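Local coordinates for Ice-binding protein 1 (Shewanella frigidimarina, PDB 6BG8) that adsorbs its bacterium onto ice and inhibits ice-crystal growth, with this chain holding its C-terminal DUF3494 ice-binding domain, at residues S19-T24 / T224-L229; F14-S19 / G218-V223; A187-I192 / E207-T212. All blocks are in the same frame, centred on the assembly; numbering follows the deposited sequence.

Interaction 1 (S19-T24 / T224-L229)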
loop_
_atom_site.group_PDB
_atom_site.type_symbol
_atom_site.label_atom_id
_atom_site.label_comp_id
_atom_site.label_asym_id
_atom_site.label_seq_id
_atom_site.Cartn_x
_atom_site.Cartn_y
_atom_site.Cartn_z
ATOM N N SER A 19 -0.452 10.892 -4.273
ATOM C CA SER A 19 -0.851 12.105 -4.981
ATOM C C SER A 19 0.234 13.176 -4.914
ATOM O O SER A 19 0.574 13.793 -5.932
ATOM C CB SER A 19 -2.159 12.638 -4.393
ATOM O OG SER A 19 -2.432 13.947 -4.861
ATOM N N GLN A 20 0.782 13.430 -3.725
ATOM C CA GLN A 20 1.569 14.642 -3.501
ATOM C C GLN A 20 3.062 14.397 -3.382
ATOM O O GLN A 20 3.855 15.148 -3.957
ATOM C CB GLN A 20 1.094 15.358 -2.227
ATOM C CG GLN A 20 -0.311 15.937 -2.316
ATOM C CD GLN A 20 -0.428 16.971 -3.392
ATOM O OE1 GLN A 20 0.214 18.018 -3.324
ATOM N NE2 GLN A 20 -1.267 16.697 -4.393
ATOM N N ALA A 21 3.472 13.366 -2.653
ATOM C CA ALA A 21 4.896 13.192 -2.372
ATOM C C ALA A 21 5.159 11.779 -1.882
ATOM O O ALA A 21 4.291 11.137 -1.282
ATOM C CB ALA A 21 5.394 14.199 -1.325
ATOM N N ILE A 22 6.373 11.307 -2.148
ATOM C CA ILE A 22 6.916 10.108 -1.518
ATOM C C ILE A 22 8.270 10.499 -0.955
ATOM O O ILE A 22 9.110 11.046 -1.681
ATOM C CB ILE A 22 7.053 8.932 -2.494
ATOM C CG1 ILE A 22 5.669 8.490 -2.978
ATOM C CG2 ILE A 22 7.770 7.766 -1.802
ATOM C CD1 ILE A 22 5.712 7.506 -4.137
ATOM N N THR A 23 8.468 10.269 0.335
ATOM C CA THR A 23 9.699 10.680 0.996
ATOM C C THR A 23 10.265 9.532 1.814
ATOM O O THR A 23 9.543 8.624 2.237
ATOM C CB THR A 23 9.488 11.891 1.914
ATOM O OG1 THR A 23 8.814 11.489 3.110
ATOM C CG2 THR A 23 8.692 12.991 1.208
ATOM N N THR A 24 11.580 9.601 2.047
ATOM C CA THR A 24 12.256 8.626 2.888
ATOM C C THR A 24 13.414 9.291 3.616
ATOM O O THR A 24 14.053 10.223 3.109
ATOM C CB THR A 24 12.791 7.417 2.101
ATOM O OG1 THR A 24 13.331 6.455 3.016
ATOM C CG2 THR A 24 13.913 7.833 1.150
ATOM N N THR A 224 -4.713 11.017 -1.631
ATOM C CA THR A 224 -4.723 12.469 -1.742
ATOM C C THR A 224 -3.503 13.161 -1.157
ATOM O O THR A 224 -3.355 14.369 -1.366
ATOM C CB THR A 224 -5.974 13.081 -1.084
ATOM O OG1 THR A 224 -5.930 12.897 0.339
ATOM C CG2 THR A 224 -7.233 12.457 -1.646
ATOM N N ASP A 225 -2.626 12.458 -0.444
ATOM C CA ASP A 225 -1.453 13.146 0.081
ATOM C C ASP A 225 -0.184 12.348 -0.189
ATOM O O ASP A 225 0.219 12.223 -1.347
ATOM C CB ASP A 225 -1.616 13.448 1.571
ATOM C CG ASP A 225 -0.595 14.459 2.078
ATOM O OD1 ASP A 225 0.076 15.107 1.240
ATOM O OD2 ASP A 225 -0.448 14.587 3.310
ATOM N N GLN A 226 0.438 11.779 0.847
ATOM C CA GLN A 226 1.834 11.380 0.726
ATOM C C GLN A 226 2.082 10.010 1.347
ATOM O O GLN A 226 1.374 9.568 2.250
ATOM C CB GLN A 226 2.762 12.400 1.400
ATOM C CG GLN A 226 2.549 12.505 2.902
ATOM C CD GLN A 226 3.463 13.517 3.556
ATOM O OE1 GLN A 226 4.358 14.061 2.911
ATOM N NE2 GLN A 226 3.232 13.788 4.839
ATOM N N VAL A 227 3.145 9.366 0.882
ATOM C CA VAL A 227 3.696 8.189 1.545
ATOM C C VAL A 227 5.058 8.579 2.099
ATOM O O VAL A 227 5.923 9.047 1.350
ATOM C CB VAL A 227 3.830 6.993 0.592
ATOM C CG1 VAL A 227 4.449 5.813 1.334
ATOM C CG2 VAL A 227 2.483 6.596 -0.006
ATOM N N THR A 228 5.262 8.385 3.396
ATOM C CA THR A 228 6.557 8.675 4.003
ATOM C C THR A 228 7.150 7.401 4.582
ATOM O O THR A 228 6.443 6.604 5.203
ATOM C CB THR A 228 6.463 9.757 5.098
ATOM O OG1 THR A 228 5.794 9.241 6.260
ATOM C CG2 THR A 228 5.731 10.974 4.571
ATOM N N LEU A 229 8.447 7.216 4.344
ATOM C CA LEU A 229 9.236 6.111 4.867
ATOM C C LEU A 229 10.298 6.622 5.827
ATOM O O LEU A 229 10.823 7.726 5.673
ATOM C CB LEU A 229 9.947 5.343 3.755
ATOM C CG LEU A 229 9.137 4.779 2.600
ATOM C CD1 LEU A 229 10.064 3.904 1.769
ATOM C CD2 LEU A 229 7.955 3.980 3.152
HETATM O O HOH W 1 10.190 10.413 5.113
#

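Interaction 2 (F14-S19 / G218-V223)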
loop_
_atom_site.group_PDB
_atom_site.type_symbol
_atom_site.label_atom_id
_atom_site.label_comp_id
_atom_site.label_asym_id
_atom_site.label_seq_id
_atom_site.Cartn_x
_atom_site.Cartn_y
_atom_site.Cartn_z
ATOM N N PHE A 14 2.820 -0.627 -8.905
ATOM C CA PHE A 14 3.492 0.224 -7.929
ATOM C C PHE A 14 3.690 -0.504 -6.609
ATOM O O PHE A 14 2.775 -1.169 -6.109
ATOM C CB PHE A 14 2.700 1.506 -7.679
ATOM C CG PHE A 14 2.659 2.430 -8.853
ATOM C CD1 PHE A 14 3.747 3.249 -9.156
ATOM C CD2 PHE A 14 1.528 2.492 -9.658
ATOM C CE1 PHE A 14 3.701 4.116 -10.247
ATOM C CE2 PHE A 14 1.476 3.346 -10.749
ATOM C CZ PHE A 14 2.564 4.161 -11.048
ATOM N N ALA A 15 4.897 -0.373 -6.056
ATOM C CA ALA A 15 5.106 -0.602 -4.631
ATOM C C ALA A 15 4.566 0.567 -3.813
ATOM O O ALA A 15 3.990 0.373 -2.737
ATOM C CB ALA A 15 6.601 -0.805 -4.356
ATOM N N MET A 16 4.738 1.792 -4.311
ATOM C CA MET A 16 4.285 2.979 -3.606
ATOM C C MET A 16 3.774 3.995 -4.610
ATOM O O MET A 16 4.385 4.206 -5.661
ATOM C CB MET A 16 5.408 3.599 -2.771
ATOM C CG MET A 16 6.039 2.626 -1.794
ATOM S SD MET A 16 7.267 3.384 -0.708
ATOM C CE MET A 16 8.369 4.170 -1.851
ATOM N N LEU A 17 2.661 4.632 -4.268
ATOM C CA LEU A 17 2.032 5.595 -5.163
ATOM C C LEU A 17 1.304 6.628 -4.323
ATOM O O LEU A 17 0.524 6.268 -3.437
ATOM C CB LEU A 17 1.052 4.895 -6.114
ATOM C CG LEU A 17 0.264 5.748 -7.115
ATOM C CD1 LEU A 17 1.182 6.293 -8.211
ATOM C CD2 LEU A 17 -0.874 4.941 -7.736
ATOM N N ALA A 18 1.544 7.906 -4.604
ATOM C CA ALA A 18 0.935 8.970 -3.824
ATOM C C ALA A 18 0.527 10.116 -4.740
ATOM O O ALA A 18 1.073 10.296 -5.829
ATOM C CB ALA A 18 1.887 9.480 -2.733
ATOM N N SER A 19 -0.452 10.892 -4.273
ATOM C CA SER A 19 -0.851 12.105 -4.981
ATOM C C SER A 19 0.234 13.176 -4.914
ATOM O O SER A 19 0.574 13.793 -5.932
ATOM C CB SER A 19 -2.159 12.638 -4.393
ATOM O OG SER A 19 -2.432 13.947 -4.861
ATOM N N GLY A 218 3.763 -5.688 0.425
ATOM C CA GLY A 218 2.452 -5.302 -0.065
ATOM C C GLY A 218 2.553 -4.114 -0.984
ATOM O O GLY A 218 3.364 -4.130 -1.909
ATOM N N ARG A 219 1.743 -3.090 -0.738
ATOM C CA ARG A 219 1.772 -1.851 -1.512
ATOM C C ARG A 219 1.342 -0.709 -0.604
ATOM O O ARG A 219 0.557 -0.908 0.322
ATOM C CB ARG A 219 0.834 -1.914 -2.721
ATOM C CG ARG A 219 1.235 -2.875 -3.823
ATOM C CD ARG A 219 0.239 -2.796 -4.975
ATOM N NE ARG A 219 0.596 -3.684 -6.076
ATOM C CZ ARG A 219 0.321 -4.983 -6.099
ATOM N NH1 ARG A 219 -0.321 -5.549 -5.084
ATOM N NH2 ARG A 219 0.664 -5.713 -7.150
ATOM N N LEU A 220 1.834 0.501 -0.891
ATOM C CA LEU A 220 1.505 1.686 -0.094
ATOM C C LEU A 220 0.952 2.779 -1.003
ATOM O O LEU A 220 1.696 3.357 -1.796
ATOM C CB LEU A 220 2.737 2.182 0.661
ATOM C CG LEU A 220 3.361 1.127 1.583
ATOM C CD1 LEU A 220 4.679 1.613 2.157
ATOM C CD2 LEU A 220 2.379 0.739 2.701
ATOM N N PHE A 221 -0.347 3.073 -0.876
ATOM C CA PHE A 221 -1.031 4.083 -1.678
ATOM C C PHE A 221 -1.544 5.193 -0.770
ATOM O O PHE A 221 -2.233 4.918 0.219
ATOM C CB PHE A 221 -2.232 3.496 -2.444
ATOM C CG PHE A 221 -1.875 2.440 -3.456
ATOM C CD1 PHE A 221 -1.387 2.792 -4.700
ATOM C CD2 PHE A 221 -2.085 1.095 -3.182
ATOM C CE1 PHE A 221 -1.073 1.821 -5.638
ATOM C CE2 PHE A 221 -1.767 0.119 -4.116
ATOM C CZ PHE A 221 -1.264 0.485 -5.348
ATOM N N ALA A 222 -1.250 6.445 -1.129
ATOM C CA ALA A 222 -1.850 7.609 -0.483
ATOM C C ALA A 222 -2.661 8.342 -1.546
ATOM O O ALA A 222 -2.089 8.937 -2.464
ATOM C CB ALA A 222 -0.781 8.509 0.142
ATOM N N VAL A 223 -3.991 8.280 -1.442
ATOM C CA VAL A 223 -4.835 8.740 -2.545
ATOM C C VAL A 223 -4.733 10.250 -2.727
ATOM O O VAL A 223 -4.691 10.739 -3.862
ATOM C CB VAL A 223 -6.292 8.293 -2.335
ATOM C CG1 VAL A 223 -7.170 8.827 -3.473
ATOM C CG2 VAL A 223 -6.376 6.766 -2.264
#

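Interaction 3 (A187-I192 / E207-T212). With PO4 (phosphate ion), chain H.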
loop_
_atom_site.group_PDB
_atom_site.type_symbol
_atom_site.label_atom_id
_atom_site.label_comp_id
_atom_site.label_asym_id
_atom_site.label_seq_id
_atom_site.Cartn_x
_atom_site.Cartn_y
_atom_site.Cartn_z
ATOM N N ALA A 187 -10.198 5.750 5.569
ATOM C CA ALA A 187 -10.624 7.101 5.217
ATOM C C ALA A 187 -9.702 8.147 5.821
ATOM O O ALA A 187 -9.637 9.275 5.318
ATOM C CB ALA A 187 -12.066 7.348 5.673
ATOM N N GLY A 188 -8.994 7.791 6.883
ATOM C CA GLY A 188 -7.930 8.587 7.450
ATOM C C GLY A 188 -6.577 8.087 6.996
ATOM O O GLY A 188 -6.418 7.578 5.880
ATOM N N LYS A 189 -5.589 8.236 7.860
ATOM C CA LYS A 189 -4.237 7.832 7.508
ATOM C C LYS A 189 -3.944 6.419 7.993
ATOM O O LYS A 189 -4.621 5.886 8.873
ATOM C CB LYS A 189 -3.215 8.794 8.112
ATOM C CG LYS A 189 -3.153 8.769 9.629
ATOM C CD LYS A 189 -2.081 9.721 10.133
ATOM C CE LYS A 189 -2.136 9.852 11.652
ATOM N NZ LYS A 189 -1.223 10.926 12.169
ATOM N N THR A 190 -2.912 5.820 7.408
ATOM C CA THR A 190 -2.362 4.554 7.877
ATOM C C THR A 190 -0.944 4.788 8.384
ATOM O O THR A 190 -0.105 5.359 7.672
ATOM C CB THR A 190 -2.368 3.496 6.772
ATOM O OG1 THR A 190 -3.725 3.177 6.422
ATOM C CG2 THR A 190 -1.664 2.224 7.237
ATOM N N VAL A 191 -0.689 4.373 9.621
ATOM C CA VAL A 191 0.601 4.562 10.282
ATOM C C VAL A 191 1.100 3.190 10.707
ATOM O O VAL A 191 0.398 2.464 11.421
ATOM C CB VAL A 191 0.484 5.510 11.485
ATOM C CG1 VAL A 191 1.820 5.672 12.167
ATOM C CG2 VAL A 191 -0.072 6.860 11.051
ATOM N N ILE A 192 2.301 2.827 10.264
ATOM C CA ILE A 192 2.878 1.510 10.513
ATOM C C ILE A 192 4.015 1.658 11.520
ATOM O O ILE A 192 4.925 2.466 11.312
ATOM C CB ILE A 192 3.346 0.878 9.191
ATOM C CG1 ILE A 192 2.112 0.622 8.312
ATOM C CG2 ILE A 192 4.118 -0.407 9.434
ATOM C CD1 ILE A 192 2.419 0.270 6.862
ATOM N N GLU A 207 -2.732 9.916 3.940
ATOM C CA GLU A 207 -1.305 9.631 3.851
ATOM C C GLU A 207 -0.975 8.301 4.520
ATOM O O GLU A 207 -1.730 7.795 5.350
ATOM C CB GLU A 207 -0.471 10.751 4.500
ATOM C CG GLU A 207 -0.783 11.011 5.970
ATOM C CD GLU A 207 0.055 12.141 6.572
ATOM O OE1 GLU A 207 1.275 12.197 6.303
ATOM O OE2 GLU A 207 -0.510 12.969 7.323
ATOM N N VAL A 208 0.189 7.758 4.159
ATOM C CA VAL A 208 0.756 6.577 4.803
ATOM C C VAL A 208 2.083 6.982 5.428
ATOM O O VAL A 208 2.950 7.537 4.743
ATOM C CB VAL A 208 0.967 5.420 3.806
ATOM C CG1 VAL A 208 1.500 4.183 4.534
ATOM C CG2 VAL A 208 -0.319 5.102 3.048
ATOM N N ASN A 209 2.241 6.712 6.722
ATOM C CA ASN A 209 3.484 7.016 7.426
ATOM C C ASN A 209 4.042 5.707 7.961
ATOM O O ASN A 209 3.475 5.125 8.890
ATOM C CB ASN A 209 3.255 8.016 8.561
ATOM C CG ASN A 209 2.494 9.269 8.112
ATOM O OD1 ASN A 209 1.636 9.775 8.840
ATOM N ND2 ASN A 209 2.815 9.776 6.926
ATOM N N VAL A 210 5.148 5.243 7.380
ATOM C CA VAL A 210 5.816 4.023 7.824
ATOM C C VAL A 210 6.956 4.429 8.748
ATOM O O VAL A 210 7.844 5.191 8.351
ATOM C CB VAL A 210 6.330 3.196 6.634
ATOM C CG1 VAL A 210 6.737 1.794 7.100
ATOM C CG2 VAL A 210 5.269 3.136 5.527
ATOM N N ARG A 211 6.928 3.934 9.981
ATOM C CA ARG A 211 7.839 4.431 10.997
ATOM C C ARG A 211 9.119 3.595 11.019
ATOM O O ARG A 211 9.212 2.537 10.393
ATOM C CB ARG A 211 7.129 4.468 12.357
ATOM C CG ARG A 211 6.038 5.551 12.375
ATOM C CD ARG A 211 5.059 5.429 13.513
ATOM N NE ARG A 211 5.679 5.505 14.832
ATOM C CZ ARG A 211 6.021 6.640 15.435
ATOM N NH1 ARG A 211 5.830 7.807 14.828
ATOM N NH2 ARG A 211 6.567 6.604 16.640
ATOM N N THR A 212 10.123 4.119 11.726
ATOM C CA THR A 212 11.506 3.651 11.695
ATOM C C THR A 212 11.625 2.130 11.659
ATOM O O THR A 212 11.207 1.444 12.589
ATOM C CB THR A 212 12.231 4.196 12.931
ATOM O OG1 THR A 212 11.835 5.558 13.157
ATOM C CG2 THR A 212 13.726 4.147 12.728
HETATM P P PO4 H . 5.844 2.905 17.715
HETATM O O1 PO4 H . 4.547 2.572 18.410
HETATM O O2 PO4 H . 6.417 4.184 18.290
HETATM O O3 PO4 H . 5.609 3.148 16.234
HETATM O O4 PO4 H . 6.806 1.758 17.929
HETATM O O HOH W 2 1.596 9.820 11.608
HETATM O O HOH W 3 0.456 12.549 9.820
#

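Interaction 1 (S19-T24 / T224-L229)
Thr23 and Thr228 lie side by side and point the same way, so that OG1 of Thr23 rests 3.5 Å from CG2 of Thr228. A first torsion of 75° seats that hydroxyl of Thr23 between its own backbone N and carbonyl carbon, turned to the neighbouring strand. A water bridges onward, 2.7 Å from Thr23 OG1 and donating to Leu229 O at 2.8 Å, while the Thr228 hydroxyl pairs with ND2 of Asn209.

The next pair, Thr24 and Leu229, is on the other face. Their side chains cross obliquely, with Thr24 OG1 3.6 Å from Leu229 CB; this hydroxyl is hydrogen-bonded to Ser28 OG. On the same face Ile22 CG1 approaches Val227 CB at 4.3 Å, and both residues pack inward, Ile22 on Met16 and Val227 on Ala18 and Leu220.

At the start of the segments Gln20 and Asp225 meet at about a right angle, their amide and carboxylate planes 33° apart. The touching atoms are Gln20 CB and Asp225 OD1, 3.6 Å from each other. The Gln20 chain bends back at chi2, which lets NE2 donate in the amide plane to Ser19 OG at 3.0 Å. Gln40 NE2 is hydrogen-bonded to Gln20 OE1 and Asp39 to Ser19 OG, so both polar ends of the Gln20 amide are tied.

The backbones account for this register. Gln20 N donates to Asp225 O, Thr23 N to Val227 O, Val227 N to Ala21 O and Leu229 N to Thr23 O, whereas Ala21 N is buried without a partner in the model. Strand axes 6° apart, in-register residues and side chains alternating between a mainly apolar face (Ile22, Val227, Leu229) and a mainly polar one (Gln226, Thr23, Thr228) fit neighbouring strands on one wall of a beta-solenoid, the fold of DUF3494 ice-binding domains.

Interaction 2 (F14-S19 / G218-V223)
Met16, Leu17 and Ala18 bridge in parallel register to Leu220, Phe221 and Ala222, with strand axes 4.7 Å apart and only 2° from parallel. The ladder is regular up to its final, more bent bond: Leu220 N and Ala222 N donate to Ala15 O and Leu17 O, Leu17 N returns a bond to Leu220 O, and Ser19 N ends the series on Ala222 O.

On one face Leu17 and Phe221 meet. Leu17 CB comes within 3.5 Å of Phe221 CD1, approaching the ring obliquely, and Leu17 CD2 lies 3.8 Å from Phe221 CE1. In Leu17, chi1 of 179° and chi2 of 71° together put the other branch over Phe14, where CD1 sits 3.7 Å above the centre of the ring. Phe221 in turn stacks on Phe203, and the helix 84-103 covers this face through Phe87 against Phe14 and Leu95 against Phe221.

The opposite face holds Met16 and Leu220, side by side and pointing the same way, with CG of Met16 4.1 Å from CB of Leu220. Ala18 CB and Ala222 CB follow at 4.0 Å, and Val227 closes over the two alanines.

Arg219 runs extended past Phe14, whose carbonyl O lies 3.2 Å from Arg219 CD. Its guanidinium bonds Asn201 and Ala12 O. Apolar side chains facing both the solenoid interior and a long helix mark this as the helix-flanked wall of the DUF3494 beta-solenoid.

Interaction 3 (A187-I192 / E207-T212)
Arg211 starts beside Ile192, with CB 3.2 Å from Ile192 O, the same oxygen that accepts a hydrogen bond from Arg211 N. CG stays near that carbonyl, and CD then reaches Val191 CG1 at 3.5 Å. A bend at chi3 of 60° turns the guanidinium toward a phosphate ion, probably from the crystallisation liquor. There NE donates to O3 at 2.7 Å and NH2 to O2 at 2.9 Å, which lies in the guanidinium plane at its edge. Thr194 OG1 and Ala166 N also bind the ion.

On the face of Val191 and Asn209, Asn209 ND2 donates to Glu207 OE1 at 2.9 Å. The bond lies in the amide plane of Asn209 but meets the carboxylate from above, 49° out of its plane. Gln226 NE2 is a second partner of OE1. Lys189 CD passes 3.9 Å from Asn209 OD1, and its ammonium reaches that oxygen through a water, 3.1 Å from Lys189 NZ and 2.8 Å from Asn209 OD1.

On the other face Ile192 and Val210 run side by side into the interior, against Phe198 and Leu220. Bridges Thr190-Val208, Val191-Asn209 and Ile192-Val210, strands 190-192 and 208-210 only 5° from parallel, a largely polar outer side and a largely apolar inner one fit successive coils of a beta-solenoid; strand 208-210 leads through Arg211 to Thr212, opening the T-A/G-X-T/N motif thought, by similarity, to bind ice.

From the N terminus the chain runs through 14-19 and on into 19-24, two segments that share Ser19. Much later interaction 3 makes a short closure, 187-192 with 207-212. Next 218-223 returns to 14-19, so that interaction 2 closes a loop of about 200 residues around interaction 3, and 224-229 pairs with 19-24 to close a second such loop in interaction 1. Because their segments alternate, these two long closures cross, setting the last part of the chain beside the first on two successive walls of the solenoid. Strand 226-229 lies between 21-24 and 208-210; probable hydrogen bonds between Thr228 N and Val208 O and between Val210 N and Thr228 O join interactions 1 and 3 into one sheet.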